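PDB 2PY6: methyltransferase FkbM from Methylobacillus flagellatus KT, which probably transfers methyl groups, with S-adenosylmethionine as the likely donor, to a substrate not yet identified. Local coordinates for residues Glu360-Leu365 with Arg387-Ile392; Ala80-Phe85 with Ile99-Phe104; Glu207-Tyr212 with His397-Trp402; Gly234-Glu239 with Met257-Arg262. One frame throughout, in Å; residues are numbered along the deposited sequence.

Interaction 1 (Glu360-Leu365 with Arg387-Ile392); sequences EHKPKL and RPDYQI
Two flat groups, the Arg387 guanidinium and the Tyr390 ring, close on the stem of Lys362. Lys362 CB lies over one face of the guanidinium, 3.6 Å above its plane and off-centre, near its border, while Asp389 OD1 sits at the edge in plane. The tyrosine ring meets Lys362 CG obliquely, CG lying 3.5 Å from Tyr390 CE1, and has Pro363 O at its edge. In the Rossmann-like fold of class I methyltransferases, this contact joins the link between helix 355-361 and strand 364-368 to a type I turn, Arg387 to Tyr390, that leads to strand 392-396. With its CG anti to the backbone N (chi1 -164°) and its chain extended, Lys362 runs alongside the ring in the opposite sense. Lys362 NZ stops 4.1 Å from Asp389 OD2, too far for a salt bridge; one water links NZ to that oxygen and another to Asp389 O. Arg387 grips the carboxylate side-on, Arg387 NE to Asp389 OD1 at 2.8 Å and Arg387 NH2 to Asp389 OD2 at 2.9 Å; its NH1 bonds to Ser359 O, fixing the guanidinium's rotation. Leu365 CD1 packs 3.9 Å from Tyr390 CZ. Tyr390 OH donates to Pro363 O at 2.6 Å, in the carbonyl plane.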
loop_
_atom_site.group_PDB
_atom_site.type_symbol
_atom_site.label_atom_id
_atom_site.label_comp_id
_atom_site.label_asym_id
_atom_site.label_seq_id
_atom_site.Cartn_x
_atom_site.Cartn_y
_atom_site.Cartn_z
ATOM N N GLU A 360 1.574 -14.578 -48.807
ATOM C CA GLU A 360 2.751 -15.305 -49.258
ATOM C C GLU A 360 3.362 -16.269 -48.253
ATOM O O GLU A 360 3.824 -17.326 -48.651
ATOM C CB GLU A 360 3.818 -14.328 -49.728
ATOM C CG GLU A 360 3.392 -13.519 -50.934
ATOM C CD GLU A 360 4.436 -12.464 -51.340
ATOM O OE1 GLU A 360 5.593 -12.509 -50.846
ATOM O OE2 GLU A 360 4.080 -11.581 -52.145
ATOM N N HIS A 361 3.334 -15.926 -46.964
ATOM C CA HIS A 361 3.995 -16.734 -45.923
ATOM C C HIS A 361 3.165 -17.410 -44.826
ATOM O O HIS A 361 3.721 -18.171 -44.024
ATOM C CB HIS A 361 5.055 -15.871 -45.279
ATOM C CG HIS A 361 6.043 -15.353 -46.265
ATOM N ND1 HIS A 361 6.935 -16.182 -46.903
ATOM C CD2 HIS A 361 6.255 -14.107 -46.759
ATOM C CE1 HIS A 361 7.661 -15.466 -47.747
ATOM N NE2 HIS A 361 7.261 -14.208 -47.684
ATOM N N LYS A 362 1.871 -17.111 -44.777
ATOM C CA LYS A 362 0.969 -17.697 -43.826
ATOM C C LYS A 362 1.540 -17.691 -42.419
ATOM O O LYS A 362 1.690 -18.742 -41.791
ATOM C CB LYS A 362 0.613 -19.121 -44.227
ATOM C CG LYS A 362 -0.617 -19.679 -43.514
ATOM C CD LYS A 362 -0.747 -21.171 -43.711
ATOM C CE LYS A 362 -1.775 -21.770 -42.815
ATOM N NZ LYS A 362 -1.643 -23.227 -42.864
ATOM N N PRO A 363 1.832 -16.509 -41.902
ATOM C CA PRO A 363 2.299 -16.515 -40.539
ATOM C C PRO A 363 1.124 -16.799 -39.585
ATOM O O PRO A 363 -0.056 -16.625 -39.961
ATOM C CB PRO A 363 2.800 -15.103 -40.348
ATOM C CG PRO A 363 2.061 -14.295 -41.299
ATOM C CD PRO A 363 1.686 -15.159 -42.441
ATOM N N LYS A 364 1.444 -17.248 -38.380
ATOM C CA LYS A 364 0.450 -17.360 -37.341
ATOM C C LYS A 364 -0.032 -15.944 -37.079
ATOM O O LYS A 364 0.730 -14.975 -37.244
ATOM C CB LYS A 364 1.050 -17.931 -36.052
ATOM C CG LYS A 364 1.569 -19.331 -36.113
ATOM C CD LYS A 364 2.176 -19.793 -34.769
ATOM C CE LYS A 364 3.450 -19.076 -34.366
ATOM N NZ LYS A 364 4.535 -19.425 -35.266
ATOM N N LEU A 365 -1.300 -15.796 -36.710
ATOM C CA LEU A 365 -1.841 -14.481 -36.398
ATOM C C LEU A 365 -2.614 -14.531 -35.097
ATOM O O LEU A 365 -3.352 -15.505 -34.817
ATOM C CB LEU A 365 -2.819 -13.981 -37.493
ATOM C CG LEU A 365 -2.419 -14.033 -38.974
ATOM C CD1 LEU A 365 -3.601 -13.703 -39.865
ATOM C CD2 LEU A 365 -1.264 -13.084 -39.274
ATOM N N ARG A 387 -5.758 -15.653 -47.809
ATOM C CA ARG A 387 -5.070 -16.865 -47.392
ATOM C C ARG A 387 -6.143 -17.821 -46.864
ATOM O O ARG A 387 -6.341 -17.937 -45.630
ATOM C CB ARG A 387 -4.072 -16.513 -46.304
ATOM C CG ARG A 387 -3.189 -17.672 -45.919
ATOM C CD ARG A 387 -2.122 -17.898 -46.953
ATOM N NE ARG A 387 -1.725 -19.303 -47.009
ATOM C CZ ARG A 387 -0.697 -19.762 -47.703
ATOM N NH1 ARG A 387 0.131 -18.931 -48.323
ATOM N NH2 ARG A 387 -0.448 -21.058 -47.700
ATOM N N PRO A 388 -6.874 -18.480 -47.784
ATOM C CA PRO A 388 -8.027 -19.318 -47.385
ATOM C C PRO A 388 -7.763 -20.628 -46.629
ATOM O O PRO A 388 -8.700 -21.162 -46.063
ATOM C CB PRO A 388 -8.754 -19.608 -48.724
ATOM C CG PRO A 388 -7.813 -19.344 -49.780
ATOM C CD PRO A 388 -6.698 -18.446 -49.249
ATOM N N ASP A 389 -6.514 -21.102 -46.573
ATOM C CA ASP A 389 -6.170 -22.364 -45.895
ATOM C C ASP A 389 -5.898 -22.236 -44.380
ATOM O O ASP A 389 -5.455 -23.193 -43.755
ATOM C CB ASP A 389 -4.976 -23.054 -46.600
ATOM C CG ASP A 389 -3.662 -22.273 -46.474
ATOM O OD1 ASP A 389 -3.680 -21.100 -46.050
ATOM O OD2 ASP A 389 -2.611 -22.842 -46.830
ATOM N N TYR A 390 -6.133 -21.056 -43.798
ATOM C CA TYR A 390 -5.939 -20.896 -42.359
ATOM C C TYR A 390 -6.995 -21.638 -41.544
ATOM O O TYR A 390 -8.146 -21.741 -41.951
ATOM C CB TYR A 390 -6.064 -19.447 -41.928
ATOM C CG TYR A 390 -4.844 -18.572 -41.983
ATOM C CD1 TYR A 390 -3.740 -18.839 -41.191
ATOM C CD2 TYR A 390 -4.839 -17.391 -42.736
ATOM C CE1 TYR A 390 -2.635 -17.984 -41.181
ATOM C CE2 TYR A 390 -3.746 -16.544 -42.743
ATOM C CZ TYR A 390 -2.648 -16.835 -41.945
ATOM O OH TYR A 390 -1.574 -15.980 -41.936
ATOM N N GLN A 391 -6.578 -22.151 -40.395
ATOM C CA GLN A 391 -7.503 -22.666 -39.398
ATOM C C GLN A 391 -7.756 -21.455 -38.483
ATOM O O GLN A 391 -6.885 -20.588 -38.361
ATOM C CB GLN A 391 -6.888 -23.797 -38.608
ATOM C CG GLN A 391 -6.541 -24.985 -39.476
ATOM C CD GLN A 391 -6.478 -26.253 -38.694
ATOM O OE1 GLN A 391 -5.393 -26.741 -38.401
ATOM N NE2 GLN A 391 -7.643 -26.768 -38.279
ATOM N N ILE A 392 -8.923 -21.402 -37.841
ATOM C CA ILE A 392 -9.299 -20.261 -37.036
ATOM C C ILE A 392 -9.776 -20.685 -35.638
ATOM O O ILE A 392 -10.528 -21.657 -35.476
ATOM C CB ILE A 392 -10.446 -19.433 -37.711
ATOM C CG1 ILE A 392 -10.166 -19.197 -39.187
ATOM C CG2 ILE A 392 -10.666 -18.103 -36.928
ATOM C CD1 ILE A 392 -11.311 -18.510 -39.938
HETATM O O HOH W 1 -3.936 -24.069 -41.664
HETATM O O HOH W 2 -1.229 -24.541 -45.473
#

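Interaction 2 (Ala80-Phe85 with Ile99-Phe104); sequences AAVDDF and ISTDRF
Val82 fills the tight part of this contact. Its CG1, anti to the backbone N (chi1 175°), points to Thr101 OG1, while CG2 lies 3.5 Å from Phe104 CB and 3.7 Å from Ile99 CG1; Ile99 CD1, 3.9 Å from Ala80 CB, extends this apolar core. In the backbone, strands 77-82 and 96-99 of the mixed, mainly parallel N-terminal sheet pair through Ile99 N to Ala81 O and Asp83 N to Ile99 O. The outer parts are looser: Asp83 is partly exposed, Phe85 and Arg103 exposed. Asp84 grips the start of helix 101-109 with both oxygens, each met on its syn side but tilted by about 30° from the carboxylate plane: Thr101 N bonds to Asp84 OD1 at 2.7 Å and Thr101 OG1 donates to Asp84 OD2 at 2.6 Å. With an alanine here, both Thr101 groups would probably lack their acceptors and the helix start be less firmly held. Ser100 OG, the N-cap, accepts from Arg103 N and bonds Asp102 of the second subunit, whose Tyr87 hydroxyl reaches Asp84 OD1. A carboxylate so placed is likely to be stabilised in its charged form.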
loop_
_atom_site.group_PDB
_atom_site.type_symbol
_atom_site.label_atom_id
_atom_site.label_comp_id
_atom_site.label_asym_id
_atom_site.label_seq_id
_atom_site.Cartn_x
_atom_site.Cartn_y
_atom_site.Cartn_z
ATOM N N ALA A 80 -26.756 10.821 -6.707
ATOM C CA ALA A 80 -25.634 10.573 -5.793
ATOM C C ALA A 80 -24.820 9.430 -6.268
ATOM O O ALA A 80 -25.249 8.699 -7.165
ATOM C CB ALA A 80 -26.177 10.245 -4.383
ATOM N N ALA A 81 -23.648 9.281 -5.652
ATOM C CA ALA A 81 -22.767 8.144 -5.872
ATOM C C ALA A 81 -22.432 7.619 -4.494
ATOM O O ALA A 81 -22.225 8.402 -3.564
ATOM C CB ALA A 81 -21.505 8.522 -6.641
ATOM N N VAL A 82 -22.392 6.294 -4.387
ATOM C CA VAL A 82 -22.114 5.612 -3.160
ATOM C C VAL A 82 -20.677 5.188 -3.106
ATOM O O VAL A 82 -20.161 4.544 -4.020
ATOM C CB VAL A 82 -23.023 4.360 -2.983
ATOM C CG1 VAL A 82 -22.641 3.599 -1.765
ATOM C CG2 VAL A 82 -24.461 4.787 -2.889
ATOM N N ASP A 83 -20.028 5.561 -2.018
ATOM C CA ASP A 83 -18.649 5.134 -1.753
ATOM C C ASP A 83 -18.376 5.317 -0.241
ATOM O O ASP A 83 -18.187 6.441 0.258
ATOM C CB ASP A 83 -17.622 5.891 -2.613
ATOM C CG ASP A 83 -16.206 5.259 -2.557
ATOM O OD1 ASP A 83 -15.824 4.615 -1.537
ATOM O OD2 ASP A 83 -15.463 5.411 -3.562
ATOM N N ASP A 84 -18.383 4.191 0.467
ATOM C CA ASP A 84 -18.157 4.143 1.925
ATOM C C ASP A 84 -16.757 4.595 2.364
ATOM O O ASP A 84 -16.560 4.904 3.532
ATOM C CB ASP A 84 -18.401 2.721 2.474
ATOM C CG ASP A 84 -19.865 2.308 2.423
ATOM O OD1 ASP A 84 -20.724 3.134 2.784
ATOM O OD2 ASP A 84 -20.158 1.147 2.051
ATOM N N PHE A 85 -15.809 4.621 1.431
ATOM C CA PHE A 85 -14.440 5.018 1.701
ATOM C C PHE A 85 -14.201 6.483 1.402
ATOM O O PHE A 85 -13.113 6.962 1.630
ATOM C CB PHE A 85 -13.506 4.160 0.853
ATOM C CG PHE A 85 -13.787 2.677 0.980
ATOM C CD1 PHE A 85 -13.305 1.991 2.057
ATOM C CD2 PHE A 85 -14.536 1.994 0.037
ATOM C CE1 PHE A 85 -13.524 0.660 2.231
ATOM C CE2 PHE A 85 -14.787 0.643 0.194
ATOM C CZ PHE A 85 -14.267 -0.029 1.302
ATOM N N ILE A 99 -22.172 9.451 -0.978
ATOM C CA ILE A 99 -22.894 8.965 0.197
ATOM C C ILE A 99 -22.462 7.551 0.597
ATOM O O ILE A 99 -21.763 6.872 -0.142
ATOM C CB ILE A 99 -24.420 9.001 -0.031
ATOM C CG1 ILE A 99 -24.853 8.039 -1.140
ATOM C CG2 ILE A 99 -24.890 10.473 -0.302
ATOM C CD1 ILE A 99 -26.367 7.923 -1.316
ATOM N N SER A 100 -22.831 7.152 1.808
ATOM C CA SER A 100 -22.530 5.822 2.313
ATOM C C SER A 100 -23.563 4.829 1.784
ATOM O O SER A 100 -24.640 5.214 1.332
ATOM C CB SER A 100 -22.576 5.818 3.858
ATOM O OG SER A 100 -23.919 5.937 4.330
ATOM N N THR A 101 -23.254 3.548 1.845
ATOM C CA THR A 101 -24.204 2.547 1.426
ATOM C C THR A 101 -25.441 2.579 2.315
ATOM O O THR A 101 -26.550 2.346 1.815
ATOM C CB THR A 101 -23.614 1.129 1.472
ATOM O OG1 THR A 101 -22.375 1.099 0.757
ATOM C CG2 THR A 101 -24.593 0.113 0.867
ATOM N N ASP A 102 -25.256 2.822 3.628
ATOM C CA ASP A 102 -26.393 2.961 4.546
ATOM C C ASP A 102 -27.316 4.127 4.155
ATOM O O ASP A 102 -28.520 4.009 4.270
ATOM C CB ASP A 102 -25.951 3.118 6.016
ATOM C CG ASP A 102 -25.529 1.799 6.668
ATOM O OD1 ASP A 102 -25.816 0.690 6.123
ATOM O OD2 ASP A 102 -24.910 1.870 7.755
ATOM N N ARG A 103 -26.753 5.238 3.685
ATOM C CA ARG A 103 -27.562 6.370 3.245
ATOM C C ARG A 103 -28.389 6.027 1.982
ATOM O O ARG A 103 -29.554 6.429 1.845
ATOM C CB ARG A 103 -26.654 7.581 3.016
ATOM C CG ARG A 103 -27.342 8.872 2.535
ATOM C CD ARG A 103 -28.503 9.311 3.404
ATOM N NE ARG A 103 -29.042 10.612 2.956
ATOM C CZ ARG A 103 -30.320 11.014 3.045
ATOM N NH1 ARG A 103 -31.280 10.211 3.523
ATOM N NH2 ARG A 103 -30.655 12.227 2.601
ATOM N N PHE A 104 -27.782 5.251 1.093
ATOM C CA PHE A 104 -28.411 4.789 -0.119
ATOM C C PHE A 104 -29.602 3.877 0.163
ATOM O O PHE A 104 -30.674 4.079 -0.393
ATOM C CB PHE A 104 -27.356 4.087 -0.993
ATOM C CG PHE A 104 -27.915 3.090 -1.987
ATOM C CD1 PHE A 104 -28.813 3.483 -2.970
ATOM C CD2 PHE A 104 -27.463 1.780 -1.990
ATOM C CE1 PHE A 104 -29.290 2.580 -3.890
ATOM C CE2 PHE A 104 -27.940 0.876 -2.902
ATOM C CZ PHE A 104 -28.858 1.276 -3.859
#

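Interaction 3 (Glu207-Tyr212 with His397-Trp402); sequences EVERPY and HTPDRW
Glu209 sends its CG between the backbone N and the carbonyl carbon (chi1 81°), which carries the extended chain to Pro399, and His397, with CG anti to its carbonyl carbon (chi1 -62°), turns a ring edge to Pro211 O. The contact sets the link after helix 203-208 against the loop joining antiparallel strands 392-396 and 404-408, the hairpin that ends the class I methyltransferase sheet. Glu209 OE2 lies 3.2 Å from Pro399 CA, while its OE1 is held by His206. The bond from His397 ND1 to Pro211 O is weak at 3.4 Å; Thr214 OG1 is the stronger partner of ND1 and also bonds that carbonyl. CA-H...O contacts add to the grip, with His397 CA 3.3 Å from Arg210 O and Tyr212 CA 3.0 Å from His397 O. Arg210 NE reaches Glu209 O of the third subunit, so the link also serves the assembly. Tyr212 and Thr398 run alongside each other in the same direction, with Tyr212 CD1 4.0 Å from Thr398 CG2. The threonine closes an ST turn, Thr398 OG1 accepting from Asp400 N at 3.2 Å.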
loop_
_atom_site.group_PDB
_atom_site.type_symbol
_atom_site.label_atom_id
_atom_site.label_comp_id
_atom_site.label_asym_id
_atom_site.label_seq_id
_atom_site.Cartn_x
_atom_site.Cartn_y
_atom_site.Cartn_z
ATOM N N GLU A 207 -17.917 -17.719 -18.306
ATOM C CA GLU A 207 -17.961 -19.149 -18.578
ATOM C C GLU A 207 -16.824 -19.609 -19.470
ATOM O O GLU A 207 -16.438 -20.767 -19.433
ATOM C CB GLU A 207 -19.287 -19.541 -19.292
ATOM C CG GLU A 207 -20.539 -19.454 -18.477
ATOM C CD GLU A 207 -20.717 -20.509 -17.385
ATOM O OE1 GLU A 207 -19.873 -21.404 -17.134
ATOM O OE2 GLU A 207 -21.747 -20.402 -16.729
ATOM N N VAL A 208 -16.301 -18.710 -20.286
ATOM C CA VAL A 208 -15.266 -19.066 -21.259
ATOM C C VAL A 208 -13.895 -18.364 -21.102
ATOM O O VAL A 208 -12.923 -18.796 -21.683
ATOM C CB VAL A 208 -15.771 -18.788 -22.709
ATOM C CG1 VAL A 208 -17.019 -19.611 -23.011
ATOM C CG2 VAL A 208 -16.039 -17.271 -22.955
ATOM N N GLU A 209 -13.851 -17.275 -20.351
ATOM C CA GLU A 209 -12.658 -16.467 -20.233
ATOM C C GLU A 209 -11.397 -17.220 -19.773
ATOM O O GLU A 209 -11.450 -18.156 -18.995
ATOM C CB GLU A 209 -12.891 -15.297 -19.271
ATOM C CG GLU A 209 -12.759 -15.661 -17.784
ATOM C CD GLU A 209 -13.008 -14.498 -16.830
ATOM O OE1 GLU A 209 -14.156 -14.216 -16.577
ATOM O OE2 GLU A 209 -12.051 -13.899 -16.301
ATOM N N ARG A 210 -10.263 -16.735 -20.257
ATOM C CA ARG A 210 -8.954 -17.216 -19.880
ATOM C C ARG A 210 -8.251 -16.023 -19.278
ATOM O O ARG A 210 -8.730 -14.892 -19.434
ATOM C CB ARG A 210 -8.260 -17.795 -21.106
ATOM C CG ARG A 210 -9.121 -18.945 -21.695
ATOM C CD ARG A 210 -8.392 -20.142 -22.212
ATOM N NE ARG A 210 -7.235 -20.444 -21.378
ATOM C CZ ARG A 210 -5.981 -20.424 -21.784
ATOM N NH1 ARG A 210 -5.660 -20.316 -23.078
ATOM N NH2 ARG A 210 -5.019 -20.619 -20.903
ATOM N N PRO A 211 -7.175 -16.250 -18.503
ATOM C CA PRO A 211 -6.477 -15.102 -17.938
ATOM C C PRO A 211 -5.831 -14.173 -18.976
ATOM O O PRO A 211 -5.469 -14.600 -20.102
ATOM C CB PRO A 211 -5.366 -15.749 -17.092
ATOM C CG PRO A 211 -5.825 -17.125 -16.833
ATOM C CD PRO A 211 -6.554 -17.511 -18.087
ATOM N N TYR A 212 -5.726 -12.906 -18.601
ATOM C CA TYR A 212 -5.026 -11.874 -19.388
ATOM C C TYR A 212 -3.605 -12.320 -19.720
ATOM O O TYR A 212 -3.152 -12.174 -20.872
ATOM C CB TYR A 212 -5.099 -10.519 -18.644
ATOM C CG TYR A 212 -4.379 -9.397 -19.345
ATOM C CD1 TYR A 212 -4.896 -8.825 -20.500
ATOM C CD2 TYR A 212 -3.173 -8.918 -18.852
ATOM C CE1 TYR A 212 -4.215 -7.784 -21.162
ATOM C CE2 TYR A 212 -2.482 -7.885 -19.500
ATOM C CZ TYR A 212 -3.019 -7.326 -20.651
ATOM O OH TYR A 212 -2.351 -6.303 -21.274
ATOM N N HIS A 397 -9.816 -13.230 -23.269
ATOM C CA HIS A 397 -8.775 -13.181 -22.233
ATOM C C HIS A 397 -8.838 -12.171 -21.052
ATOM O O HIS A 397 -7.798 -11.905 -20.437
ATOM C CB HIS A 397 -7.422 -12.995 -22.889
ATOM C CG HIS A 397 -7.016 -14.090 -23.802
ATOM N ND1 HIS A 397 -6.260 -15.162 -23.384
ATOM C CD2 HIS A 397 -7.216 -14.264 -25.135
ATOM C CE1 HIS A 397 -6.024 -15.963 -24.417
ATOM N NE2 HIS A 397 -6.575 -15.430 -25.494
ATOM N N THR A 398 -9.997 -11.608 -20.745
ATOM C CA THR A 398 -10.152 -10.795 -19.539
ATOM C C THR A 398 -11.490 -11.162 -18.887
ATOM O O THR A 398 -12.318 -11.811 -19.513
ATOM C CB THR A 398 -10.145 -9.235 -19.808
ATOM O OG1 THR A 398 -11.272 -8.860 -20.615
ATOM C CG2 THR A 398 -8.862 -8.765 -20.462
ATOM N N PRO A 399 -11.687 -10.777 -17.616
ATOM C CA PRO A 399 -13.015 -10.890 -17.004
ATOM C C PRO A 399 -13.995 -9.812 -17.510
ATOM O O PRO A 399 -15.114 -9.782 -17.053
ATOM C CB PRO A 399 -12.766 -10.644 -15.511
ATOM C CG PRO A 399 -11.304 -10.468 -15.360
ATOM C CD PRO A 399 -10.679 -10.264 -16.670
ATOM N N ASP A 400 -13.586 -8.942 -18.441
ATOM C CA ASP A 400 -14.451 -7.876 -18.919
ATOM C C ASP A 400 -14.604 -8.042 -20.432
ATOM O O ASP A 400 -14.384 -9.135 -20.949
ATOM C CB ASP A 400 -13.866 -6.519 -18.480
ATOM C CG ASP A 400 -14.938 -5.434 -18.369
ATOM O OD1 ASP A 400 -15.868 -5.433 -19.210
ATOM O OD2 ASP A 400 -14.851 -4.580 -17.466
ATOM N N ARG A 401 -14.974 -6.992 -21.155
ATOM C CA ARG A 401 -15.233 -7.121 -22.602
ATOM C C ARG A 401 -14.010 -6.971 -23.490
ATOM O O ARG A 401 -14.061 -7.203 -24.693
ATOM C CB ARG A 401 -16.422 -6.229 -23.032
ATOM C CG ARG A 401 -16.368 -4.780 -22.678
ATOM C CD ARG A 401 -17.703 -4.102 -22.902
ATOM N NE ARG A 401 -18.046 -3.976 -24.311
ATOM C CZ ARG A 401 -19.149 -3.386 -24.761
ATOM N NH1 ARG A 401 -20.022 -2.863 -23.917
ATOM N NH2 ARG A 401 -19.360 -3.308 -26.068
ATOM N N TRP A 402 -12.867 -6.721 -22.875
ATOM C CA TRP A 402 -11.627 -6.534 -23.606
ATOM C C TRP A 402 -10.920 -7.865 -23.871
ATOM O O TRP A 402 -11.018 -8.807 -23.101
ATOM C CB TRP A 402 -10.658 -5.663 -22.792
ATOM C CG TRP A 402 -11.333 -4.649 -21.903
ATOM C CD1 TRP A 402 -11.195 -4.522 -20.538
ATOM C CD2 TRP A 402 -12.318 -3.680 -22.297
ATOM N NE1 TRP A 402 -11.987 -3.499 -20.079
ATOM C CE2 TRP A 402 -12.693 -2.972 -21.133
ATOM C CE3 TRP A 402 -12.901 -3.332 -23.522
ATOM C CZ2 TRP A 402 -13.623 -1.940 -21.160
ATOM C CZ3 TRP A 402 -13.820 -2.296 -23.546
ATOM C CH2 TRP A 402 -14.177 -1.620 -22.373
#

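Interaction 4 (Gly234-Glu239 with Met257-Arg262); sequences GASIGE and MIEPDR
Ile258 O takes two donors from the facing loop: Gly234 N at 2.9 Å, nearly in line with the carbonyl, and Ala235 N at 3.1 Å, from above the carbonyl plane. One residue further along, Ser236 N bonds to Glu259 OE1 at 2.8 Å, reaching the carboxylate from 46° out of its plane. Apolar contact comes from the selenomethionine at Met257, whose CB lies 3.9 Å from Ala235 CB. The Glu259 chain leaves with CG opposite the backbone N (chi1 170°), then bends at chi2 (62°), which swings its carboxylate back to the loop; Glu259 OE2 accepts from Asp261 N at 3.2 Å and from Asn264 ND2. A leucine here would probably leave the amides of Ser236 and Asp261 without their acceptors, and Asn264 without its partner. Ala235 to Gly238 form a type II' turn, closed by Gly238 N to Ala235 O at 2.9 Å, and Gly238 occupies the N-cap position of helix 239-248. Farther out, Lys340 NZ bonds Gly234 O. A glycine-rich loop after strand 229-233, tied to an acidic residue just after strand 254-258, fits the cofactor-binding motif of class I methyltransferases, where such an acid commonly holds the ribose of S-adenosylmethionine.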
loop_
_atom_site.group_PDB
_atom_site.type_symbol
_atom_site.label_atom_id
_atom_site.label_comp_id
_atom_site.label_asym_id
_atom_site.label_seq_id
_atom_site.Cartn_x
_atom_site.Cartn_y
_atom_site.Cartn_z
ATOM N N GLY A 234 0.946 -2.600 -32.559
ATOM C CA GLY A 234 0.330 -1.954 -31.392
ATOM C C GLY A 234 1.139 -2.426 -30.180
ATOM O O GLY A 234 0.600 -3.027 -29.261
ATOM N N ALA A 235 2.445 -2.165 -30.194
ATOM C CA ALA A 235 3.379 -2.664 -29.157
ATOM C C ALA A 235 3.205 -2.082 -27.751
ATOM O O ALA A 235 3.677 -2.694 -26.809
ATOM C CB ALA A 235 4.811 -2.558 -29.609
ATOM N N SER A 236 2.494 -0.950 -27.646
ATOM C CA SER A 236 2.171 -0.227 -26.405
ATOM C C SER A 236 3.339 -0.054 -25.447
ATOM O O SER A 236 4.231 0.741 -25.702
ATOM C CB SER A 236 0.966 -0.875 -25.696
ATOM O OG SER A 236 -0.134 -0.853 -26.557
ATOM N N ILE A 237 3.349 -0.866 -24.390
ATOM C CA ILE A 237 4.313 -0.760 -23.331
ATOM C C ILE A 237 5.261 -1.967 -23.303
ATOM O O ILE A 237 6.025 -2.128 -22.355
ATOM C CB ILE A 237 3.591 -0.459 -21.965
ATOM C CG1 ILE A 237 2.730 -1.619 -21.492
ATOM C CG2 ILE A 237 2.696 0.758 -22.131
ATOM C CD1 ILE A 237 2.139 -1.383 -20.119
ATOM N N GLY A 238 5.208 -2.795 -24.362
ATOM C CA GLY A 238 6.164 -3.888 -24.537
ATOM C C GLY A 238 5.841 -5.239 -23.963
ATOM O O GLY A 238 6.706 -6.106 -23.969
ATOM N N GLU A 239 4.608 -5.435 -23.510
ATOM C CA GLU A 239 4.180 -6.675 -22.904
ATOM C C GLU A 239 4.245 -7.831 -23.859
ATOM O O GLU A 239 4.586 -8.915 -23.440
ATOM C CB GLU A 239 2.728 -6.605 -22.402
ATOM C CG GLU A 239 2.411 -5.684 -21.240
ATOM C CD GLU A 239 0.891 -5.510 -21.098
ATOM O OE1 GLU A 239 0.290 -4.925 -22.045
ATOM O OE2 GLU A 239 0.312 -5.922 -20.049
HETATM N N MSE A 257 8.580 -4.043 -33.638
HETATM C CA MSE A 257 7.577 -3.422 -32.803
HETATM C C MSE A 257 7.056 -2.125 -33.452
HETATM O O MSE A 257 7.843 -1.209 -33.706
HETATM C CB MSE A 257 8.164 -3.118 -31.418
HETATM C CG MSE A 257 8.667 -4.324 -30.656
HETATM SE SE MSE A 257 9.203 -3.914 -28.844
HETATM C CE MSE A 257 7.930 -3.962 -28.050
ATOM N N ILE A 258 5.736 -2.054 -33.664
ATOM C CA ILE A 258 5.063 -0.914 -34.325
ATOM C C ILE A 258 4.127 -0.230 -33.350
ATOM O O ILE A 258 3.179 -0.847 -32.868
ATOM C CB ILE A 258 4.249 -1.379 -35.569
ATOM C CG1 ILE A 258 5.131 -2.262 -36.489
ATOM C CG2 ILE A 258 3.670 -0.181 -36.343
ATOM C CD1 ILE A 258 4.356 -2.873 -37.613
ATOM N N GLU A 259 4.395 1.047 -33.048
ATOM C CA GLU A 259 3.574 1.785 -32.120
ATOM C C GLU A 259 3.601 3.291 -32.444
ATOM O O GLU A 259 4.681 3.863 -32.450
ATOM C CB GLU A 259 4.137 1.536 -30.708
ATOM C CG GLU A 259 3.536 2.430 -29.629
ATOM C CD GLU A 259 2.055 2.225 -29.469
ATOM O OE1 GLU A 259 1.579 1.040 -29.458
ATOM O OE2 GLU A 259 1.355 3.245 -29.301
ATOM N N PRO A 260 2.428 3.941 -32.691
ATOM C CA PRO A 260 2.464 5.378 -33.027
ATOM C C PRO A 260 2.440 6.395 -31.876
ATOM O O PRO A 260 2.866 7.523 -32.089
ATOM C CB PRO A 260 1.186 5.556 -33.862
ATOM C CG PRO A 260 0.229 4.613 -33.271
ATOM C CD PRO A 260 1.042 3.427 -32.768
ATOM N N ASP A 261 1.952 6.022 -30.690
ATOM C CA ASP A 261 1.795 6.975 -29.583
ATOM C C ASP A 261 3.149 7.353 -28.987
ATOM O O ASP A 261 3.924 6.474 -28.622
ATOM C CB ASP A 261 0.888 6.379 -28.526
ATOM C CG ASP A 261 0.542 7.363 -27.415
ATOM O OD1 ASP A 261 1.397 7.653 -26.560
ATOM O OD2 ASP A 261 -0.629 7.785 -27.363
ATOM N N ARG A 262 3.402 8.662 -28.872
ATOM C CA ARG A 262 4.681 9.196 -28.413
ATOM C C ARG A 262 5.008 8.837 -26.961
ATOM O O ARG A 262 6.172 8.620 -26.646
ATOM C CB ARG A 262 4.746 10.724 -28.608
#

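In the fold
Interaction 2 comes first along the chain and belongs to a separate N-terminal sheet, its centre 53 Å from that of interaction 1 and on the opposite side of the chain's centre. Interactions 4 and 1 follow one another, with centres 24 Å apart, and both reach the seven-stranded methyltransferase sheet: interaction 4 at the ends of strands 229-233 and 254-258, interaction 1 where strand 364-368 begins. Interaction 3 encloses both in sequence, pairing residues 207-212, before the sheet starts, with a loop between its last two strands. It also touches interaction 4, through Tyr212 OH and Glu239 OE2, 3.0 Å apart, and so ties the central region of the chain to the probable cofactor site.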